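Putative branched-chain amino acid transport system substrate-binding protein (Rhodopseudomonas palustris, PDB 4FB4) probably serves as the periplasmic substrate-binding component of an ABC-type transport system and here holds caffeic acid between its two lobes. Local coordinates at residues Pro247-Glu252 and Asn278-Phe283. Residues are numbered along the deposited sequence; the frame is centred on the assembly and turned at random.
Sequences PVMDPE and NSRSQF. With DHC (caffeic acid), chain B.
Met249 and Ser281 bring the two backbones to 6.5 Å between their CA atoms, where the 3-10 turn of 247-249, closed by Asp250 N to Pro247 O, meets the chain leading into helix 282-302. Arg280 grips Glu252 end-on, NH1 to OE1 at 3.0 Å and NH2 to OE2 at 3.1 Å, carboxylate and guanidinium only 8° from coplanar. NH1 also donates to Met249 O at 3.3 Å, nearly straight at 165° but from above the carbonyl plane, while NE pairs with Glu272. A bend at chi3 (59°) swings the guanidinium toward Glu252. A leucine in its place would probably leave both glutamates without their cationic mate and the turn less firmly tied. Beyond the arginine, the selenium of selenomethionine Met249 lies 3.8 Å from Ser281 CA, and Val248 CG1 packs against Ser281 O. Ser281 N-caps helix 282-302, its OG accepting from Ala284 N and weakly from Phe283 N. Next to it, Gln282 NE2 donates to caffeic acid O4' (3.0 Å) and to Gln117 OE1. The contact thus joins the loop after strand 242-245 to the ligand-bearing start of helix 282-302, with helix 261-275 flanking Arg280 and strand 357-360 touching Met249.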
ATOM      1  N   PRO A 247     -10.425  -1.834  -3.814  1.00 18.84           N
ATOM      2  CA  PRO A 247     -11.609  -1.638  -4.680  1.00 19.11           C
ATOM      3  C   PRO A 247     -11.558  -0.402  -5.608  1.00 19.17           C
ATOM      4  O   PRO A 247     -12.338  -0.304  -6.564  1.00 19.37           O
ATOM      5  CB  PRO A 247     -12.760  -1.556  -3.668  1.00 20.35           C
ATOM      6  CG  PRO A 247     -12.115  -1.033  -2.438  1.00 19.40           C
ATOM      7  CD  PRO A 247     -10.729  -1.547  -2.393  1.00 18.70           C
ATOM      8  N   VAL A 248     -10.590   0.482  -5.404  1.00 17.73           N
ATOM      9  CA  VAL A 248     -10.398   1.613  -6.319  1.00 18.33           C
ATOM     10  C   VAL A 248     -10.064   1.159  -7.734  1.00 18.81           C
ATOM     11  O   VAL A 248     -10.201   1.916  -8.697  1.00 17.93           O
ATOM     12  CB  VAL A 248      -9.260   2.535  -5.828  1.00 17.87           C
ATOM     13  CG1 VAL A 248      -7.882   1.856  -6.016  1.00 18.46           C
ATOM     14  CG2 VAL A 248      -9.308   3.873  -6.576  1.00 19.01           C
HETATM   15  N   MSE A 249      -9.628  -0.082  -7.882  1.00 19.55           N
HETATM   16  CA  MSE A 249      -9.382  -0.582  -9.211  1.00 21.70           C
HETATM   17  C   MSE A 249     -10.702  -0.769 -10.006  1.00 23.00           C
HETATM   18  O   MSE A 249     -10.664  -0.837 -11.247  1.00 22.81           O
HETATM   19  CB  MSE A 249      -8.502  -1.841  -9.183  1.00 21.97           C
HETATM   20  CG  MSE A 249      -7.077  -1.579  -8.591  1.00 21.15           C
HETATM   21 SE   MSE A 249      -6.097  -0.352  -9.794  0.80 22.40          SE
HETATM   22  CE  MSE A 249      -5.737  -1.581 -11.233  1.00 23.20           C
ATOM     23  N   ASP A 250     -11.856  -0.829  -9.332  1.00 24.10           N
ATOM     24  CA  ASP A 250     -13.147  -0.974 -10.053  1.00 26.67           C
ATOM     25  C   ASP A 250     -14.383  -0.338  -9.356  1.00 26.07           C
ATOM     26  O   ASP A 250     -15.322  -1.029  -8.989  1.00 27.25           O
ATOM     27  CB  ASP A 250     -13.373  -2.461 -10.352  1.00 29.35           C
ATOM     28  CG  ASP A 250     -14.635  -2.716 -11.185  1.00 31.47           C
ATOM     29  OD1 ASP A 250     -15.103  -1.813 -11.913  1.00 32.53           O
ATOM     30  OD2 ASP A 250     -15.151  -3.840 -11.106  1.00 37.66           O
ATOM     31  N   PRO A 251     -14.391   0.990  -9.184  1.00 25.31           N
ATOM     32  CA  PRO A 251     -15.552   1.660  -8.574  1.00 25.14           C
ATOM     33  C   PRO A 251     -16.842   1.448  -9.370  1.00 27.11           C
ATOM     34  O   PRO A 251     -17.944   1.397  -8.800  1.00 24.60           O
ATOM     35  CB  PRO A 251     -15.140   3.132  -8.574  1.00 26.42           C
ATOM     36  CG  PRO A 251     -13.643   3.089  -8.556  1.00 24.85           C
ATOM     37  CD  PRO A 251     -13.297   1.932  -9.440  1.00 25.50           C
ATOM     38  N   GLU A 252     -16.693   1.263 -10.670  1.00 26.90           N
ATOM     39  CA  GLU A 252     -17.855   1.086 -11.543  1.00 30.40           C
ATOM     40  C   GLU A 252     -18.584  -0.204 -11.214  1.00 29.83           C
ATOM     41  O   GLU A 252     -19.786  -0.301 -11.379  1.00 32.08           O
ATOM     42  CB  GLU A 252     -17.392   1.036 -13.013  1.00 32.57           C
ATOM     43  CG  GLU A 252     -16.882   2.365 -13.543  1.00 33.41           C
ATOM     44  CD  GLU A 252     -15.408   2.636 -13.234  1.00 33.75           C
ATOM     45  OE1 GLU A 252     -14.777   1.932 -12.405  1.00 34.32           O
ATOM     46  OE2 GLU A 252     -14.881   3.576 -13.860  1.00 35.34           O
ATOM     47  N   ASN A 278      -7.799   4.081 -17.701  1.00 23.11           N
ATOM     48  CA  ASN A 278      -7.103   2.963 -17.092  1.00 24.96           C
ATOM     49  C   ASN A 278      -5.725   3.255 -16.582  1.00 22.80           C
ATOM     50  O   ASN A 278      -4.911   2.357 -16.386  1.00 23.94           O
ATOM     51  CB  ASN A 278      -7.217   1.725 -17.976  1.00 28.98           C
ATOM     52  CG  ASN A 278      -8.679   1.355 -18.183  1.00 33.64           C
ATOM     53  OD1 ASN A 278      -9.410   1.157 -17.196  1.00 38.06           O
ATOM     54  ND2 ASN A 278      -9.134   1.327 -19.436  1.00 38.20           N
ATOM     55  N   SER A 279      -5.504   4.521 -16.235  1.00 21.40           N
ATOM     56  CA  SER A 279      -4.288   4.892 -15.547  1.00 19.51           C
ATOM     57  C   SER A 279      -4.475   4.829 -14.024  1.00 18.52           C
ATOM     58  O   SER A 279      -3.502   5.045 -13.269  1.00 17.72           O
ATOM     59  CB  SER A 279      -3.833   6.277 -16.001  1.00 20.33           C
ATOM     60  OG  SER A 279      -4.844   7.267 -15.858  1.00 20.21           O
ATOM     61  N   ARG A 280      -5.680   4.455 -13.565  1.00 18.39           N
ATOM     62  CA  ARG A 280      -5.927   4.317 -12.131  1.00 19.61           C
ATOM     63  C   ARG A 280      -4.905   3.365 -11.500  1.00 19.24           C
ATOM     64  O   ARG A 280      -4.406   2.472 -12.185  1.00 19.42           O
ATOM     65  CB  ARG A 280      -7.340   3.765 -11.870  1.00 19.76           C
ATOM     66  CG  ARG A 280      -7.587   2.364 -12.420  1.00 19.90           C
ATOM     67  CD  ARG A 280      -9.046   1.989 -12.428  1.00 20.47           C
ATOM     68  NE  ARG A 280      -9.844   2.898 -13.231  1.00 21.50           N
ATOM     69  CZ  ARG A 280     -11.157   2.755 -13.411  1.00 23.98           C
ATOM     70  NH1 ARG A 280     -11.830   1.729 -12.866  1.00 23.42           N
ATOM     71  NH2 ARG A 280     -11.806   3.620 -14.153  1.00 24.69           N
ATOM     72  N   SER A 281      -4.607   3.545 -10.212  1.00 18.91           N
ATOM     73  CA  SER A 281      -3.736   2.605  -9.501  1.00 18.03           C
ATOM     74  C   SER A 281      -4.036   2.549  -8.031  1.00 17.70           C
ATOM     75  O   SER A 281      -4.614   3.456  -7.477  1.00 16.94           O
ATOM     76  CB  SER A 281      -2.252   2.966  -9.683  1.00 18.25           C
ATOM     77  OG  SER A 281      -1.898   4.107  -8.904  1.00 16.66           O
ATOM     78  N   GLN A 282      -3.574   1.447  -7.436  1.00 18.18           N
ATOM     79  CA  GLN A 282      -3.658   1.143  -6.019  1.00 18.25           C
ATOM     80  C   GLN A 282      -2.951   2.258  -5.284  1.00 16.18           C
ATOM     81  O   GLN A 282      -3.337   2.652  -4.189  1.00 15.95           O
ATOM     82  CB  GLN A 282      -2.909  -0.197  -5.831  1.00 19.02           C
ATOM     83  CG  GLN A 282      -2.531  -0.639  -4.426  1.00 19.76           C
ATOM     84  CD  GLN A 282      -3.686  -1.276  -3.652  1.00 20.27           C
ATOM     85  OE1 GLN A 282      -4.782  -1.448  -4.184  1.00 20.85           O
ATOM     86  NE2 GLN A 282      -3.444  -1.610  -2.392  1.00 19.46           N
ATOM     87  N   PHE A 283      -1.905   2.784  -5.907  1.00 15.69           N
ATOM     88  CA  PHE A 283      -0.916   3.637  -5.183  1.00 15.01           C
ATOM     89  C   PHE A 283      -1.361   5.093  -5.075  1.00 15.00           C
ATOM     90  O   PHE A 283      -1.302   5.685  -3.962  1.00 15.04           O
ATOM     91  CB  PHE A 283       0.457   3.491  -5.854  1.00 15.85           C
ATOM     92  CG  PHE A 283       0.828   2.054  -6.118  1.00 16.95           C
ATOM     93  CD1 PHE A 283       0.814   1.136  -5.089  1.00 18.37           C
ATOM     94  CD2 PHE A 283       1.104   1.625  -7.394  1.00 18.97           C
ATOM     95  CE1 PHE A 283       1.104  -0.188  -5.344  1.00 18.73           C
ATOM     96  CE2 PHE A 283       1.415   0.308  -7.647  1.00 19.71           C
ATOM     97  CZ  PHE A 283       1.354  -0.592  -6.612  1.00 19.09           C
TER
HETATM   98  C1  DHC B 401       7.035  -2.874  -0.613  1.00 18.86           C
HETATM   99  O1  DHC B 401       7.733  -2.740   0.397  1.00 18.01           O
HETATM  100  C2  DHC B 401       5.552  -2.930  -0.571  1.00 19.78           C
HETATM  101  C3  DHC B 401       4.929  -2.053  -1.327  1.00 18.69           C
HETATM  102  C1' DHC B 401       3.413  -1.870  -1.309  1.00 18.20           C
HETATM  103  C2' DHC B 401       2.916  -0.601  -1.529  1.00 17.62           C
HETATM  104  C3' DHC B 401       1.562  -0.351  -1.498  1.00 18.82           C
HETATM  105  C4' DHC B 401       0.593  -1.414  -1.233  1.00 19.30           C
HETATM  106  C5' DHC B 401       1.097  -2.691  -0.984  1.00 18.31           C
HETATM  107  C6' DHC B 401       2.502  -2.879  -1.019  1.00 17.72           C
HETATM  108  O4' DHC B 401      -0.736  -1.107  -1.235  1.00 22.67           O
HETATM  109  O3' DHC B 401       1.142   0.914  -1.762  1.00 23.27           O
HETATM  110  O2  DHC B 401       7.551  -2.858  -1.754  1.00 20.75           O